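Local structure of agglutinin (1JPC) at residues L16-G19 against S20-F23. The protein binds alpha-linked mannose as a homotetrameric bulb lectin, favouring alpha-(1-3)-mannose oligomers, shows antiviral activity and may contribute to plant defence. Sequence-based numbering, arbitrary orientation.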
ATOM      1  N   LEU A  16       9.444   5.883  -6.578  1.00 20.74           N
ATOM      2  CA  LEU A  16       8.390   6.167  -5.621  1.00 21.61           C
ATOM      3  C   LEU A  16       7.158   5.797  -6.456  1.00 22.34           C
ATOM      4  O   LEU A  16       7.159   5.959  -7.686  1.00 19.95           O
ATOM      5  CB  LEU A  16       8.330   7.658  -5.270  1.00 20.01           C
ATOM      6  CG  LEU A  16       9.496   8.306  -4.524  1.00 19.53           C
ATOM      7  CD1 LEU A  16       9.109   9.745  -4.199  1.00 19.25           C
ATOM      8  CD2 LEU A  16       9.816   7.535  -3.246  1.00 16.03           C
ATOM      9  N   ASN A  17       6.126   5.266  -5.818  1.00 21.45           N
ATOM     10  CA  ASN A  17       4.930   4.892  -6.548  1.00 19.51           C
ATOM     11  C   ASN A  17       3.682   5.106  -5.708  1.00 18.96           C
ATOM     12  O   ASN A  17       3.723   5.104  -4.477  1.00 18.94           O
ATOM     13  CB  ASN A  17       5.008   3.423  -6.999  1.00 17.21           C
ATOM     14  CG  ASN A  17       4.907   2.450  -5.837  1.00 24.36           C
ATOM     15  OD1 ASN A  17       5.881   2.212  -5.116  1.00 24.93           O
ATOM     16  ND2 ASN A  17       3.707   1.907  -5.626  1.00 26.45           N
ATOM     17  N   TYR A  18       2.582   5.359  -6.400  1.00 20.92           N
ATOM     18  CA  TYR A  18       1.290   5.532  -5.773  1.00 19.58           C
ATOM     19  C   TYR A  18       0.264   5.293  -6.874  1.00 20.91           C
ATOM     20  O   TYR A  18       0.228   6.024  -7.865  1.00 21.96           O
ATOM     21  CB  TYR A  18       1.125   6.941  -5.199  1.00 23.17           C
ATOM     22  CG  TYR A  18      -0.213   7.087  -4.522  1.00 25.17           C
ATOM     23  CD1 TYR A  18      -0.379   6.719  -3.187  1.00 26.41           C
ATOM     24  CD2 TYR A  18      -1.335   7.494  -5.245  1.00 26.35           C
ATOM     25  CE1 TYR A  18      -1.631   6.743  -2.591  1.00 29.13           C
ATOM     26  CE2 TYR A  18      -2.589   7.519  -4.663  1.00 28.10           C
ATOM     27  CZ  TYR A  18      -2.731   7.144  -3.336  1.00 30.90           C
ATOM     28  OH  TYR A  18      -3.973   7.188  -2.754  1.00 34.86           O
ATOM     29  N   GLY A  19      -0.575   4.278  -6.704  1.00 20.25           N
ATOM     30  CA  GLY A  19      -1.564   3.984  -7.728  1.00 19.90           C
ATOM     31  C   GLY A  19      -0.875   3.745  -9.059  1.00 21.00           C
ATOM     32  O   GLY A  19       0.052   2.934  -9.135  1.00 21.25           O
ATOM     33  N   SER A  20      -1.285   4.485 -10.089  1.00 21.72           N
ATOM     34  CA  SER A  20      -0.703   4.352 -11.430  1.00 23.13           C
ATOM     35  C   SER A  20       0.449   5.320 -11.695  1.00 22.02           C
ATOM     36  O   SER A  20       0.955   5.385 -12.818  1.00 21.67           O
ATOM     37  CB  SER A  20      -1.778   4.548 -12.507  1.00 22.66           C
ATOM     38  OG  SER A  20      -2.327   5.857 -12.458  1.00 24.69           O
ATOM     39  N   PHE A  21       0.857   6.067 -10.665  1.00 21.81           N
ATOM     40  CA  PHE A  21       1.941   7.051 -10.787  1.00 20.02           C
ATOM     41  C   PHE A  21       3.297   6.462 -10.350  1.00 19.49           C
ATOM     42  O   PHE A  21       3.406   5.865  -9.267  1.00 19.69           O
ATOM     43  CB  PHE A  21       1.661   8.297  -9.916  1.00 19.63           C
ATOM     44  CG  PHE A  21       0.270   8.855 -10.046  1.00 18.09           C
ATOM     45  CD1 PHE A  21      -0.387   8.871 -11.268  1.00 21.68           C
ATOM     46  CD2 PHE A  21      -0.383   9.372  -8.924  1.00 20.08           C
ATOM     47  CE1 PHE A  21      -1.674   9.390 -11.378  1.00 24.18           C
ATOM     48  CE2 PHE A  21      -1.666   9.894  -9.023  1.00 22.35           C
ATOM     49  CZ  PHE A  21      -2.314   9.903 -10.253  1.00 23.16           C
ATOM     50  N   VAL A  22       4.322   6.654 -11.178  1.00 20.24           N
ATOM     51  CA  VAL A  22       5.667   6.169 -10.879  1.00 20.98           C
ATOM     52  C   VAL A  22       6.674   7.295 -11.122  1.00 20.35           C
ATOM     53  O   VAL A  22       6.720   7.883 -12.200  1.00 24.88           O
ATOM     54  CB  VAL A  22       6.050   4.931 -11.744  1.00 22.00           C
ATOM     55  CG1 VAL A  22       7.477   4.476 -11.419  1.00 19.10           C
ATOM     56  CG2 VAL A  22       5.064   3.777 -11.498  1.00 23.26           C
ATOM     57  N   PHE A  23       7.415   7.643 -10.082  1.00 21.73           N
ATOM     58  CA  PHE A  23       8.427   8.693 -10.151  1.00 21.46           C
ATOM     59  C   PHE A  23       9.715   7.872 -10.086  1.00 22.15           C
ATOM     60  O   PHE A  23      10.106   7.396  -9.017  1.00 22.46           O
ATOM     61  CB  PHE A  23       8.287   9.609  -8.931  1.00 23.00           C
ATOM     62  CG  PHE A  23       9.089  10.877  -9.016  1.00 23.99           C
ATOM     63  CD1 PHE A  23       8.995  11.705 -10.136  1.00 23.93           C
ATOM     64  CD2 PHE A  23       9.925  11.254  -7.968  1.00 22.19           C
ATOM     65  CE1 PHE A  23       9.720  12.889 -10.212  1.00 25.30           C
ATOM     66  CE2 PHE A  23      10.656  12.442  -8.036  1.00 25.69           C
ATOM     67  CZ  PHE A  23      10.551  13.258  -9.163  1.00 23.22           C
TER
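Gly19 hands the chain to Ser20 at the tip of a tight two-residue reversal, a type II' turn running from Tyr18 to Phe21. Gly19 takes the first corner with a positive phi of 57°, a conformation glycine adopts readily. Ser20 takes the second corner, and its hydroxyl turns back into the same sheet to hydrogen-bond Asp35 OD1.

Phe21 closes the turn. Its N reaches Tyr18 O at 2.9 Å, approaching from above the carbonyl plane, while Tyr18 N returns a bond to Phe21 O at 3.0 Å, this one in the carbonyl plane. The Phe21 side chain leans over the turn, CB lying 3.4 Å from Tyr18 O. With CG anti to its own carbonyl carbon (chi1 -47°), the ring comes up to Tyr18, and its CD2 meets the edge of the tyrosine ring at CD2, 4.2 Å away. Leu88 of strand 84-88 touches both aromatics.

Val22 faces Asn17 in a non-hydrogen-bonded pair on the other face of the sheet, where Ser20 and Gly19 of a second subunit pack against them respectively. Here, between the hydrogen-bonded pairs, weaker CA-H...O contacts add to the cohesion, Val22 CA to Leu16 O at 3.5 Å and Asn17 CA to Phe21 O at 3.3 Å.

Phe23 pairs with Leu16 through two nearly straight backbone bonds, Leu16 N to Phe23 O and Phe23 N to Leu16 O. Their side chains lie side by side, leucine CD1 resting 4.1 Å from phenylalanine CD2. The ring goes on to touch Leu31 and Leu33 and lies close to Trp41, which lines a mannose-binding pocket.

Together these pairs form a beta hairpin with a two-residue type II' loop; with strand 15-18 outermost in this chain, it edges a four-stranded antiparallel sheet of the bulb-lectin beta-prism fold.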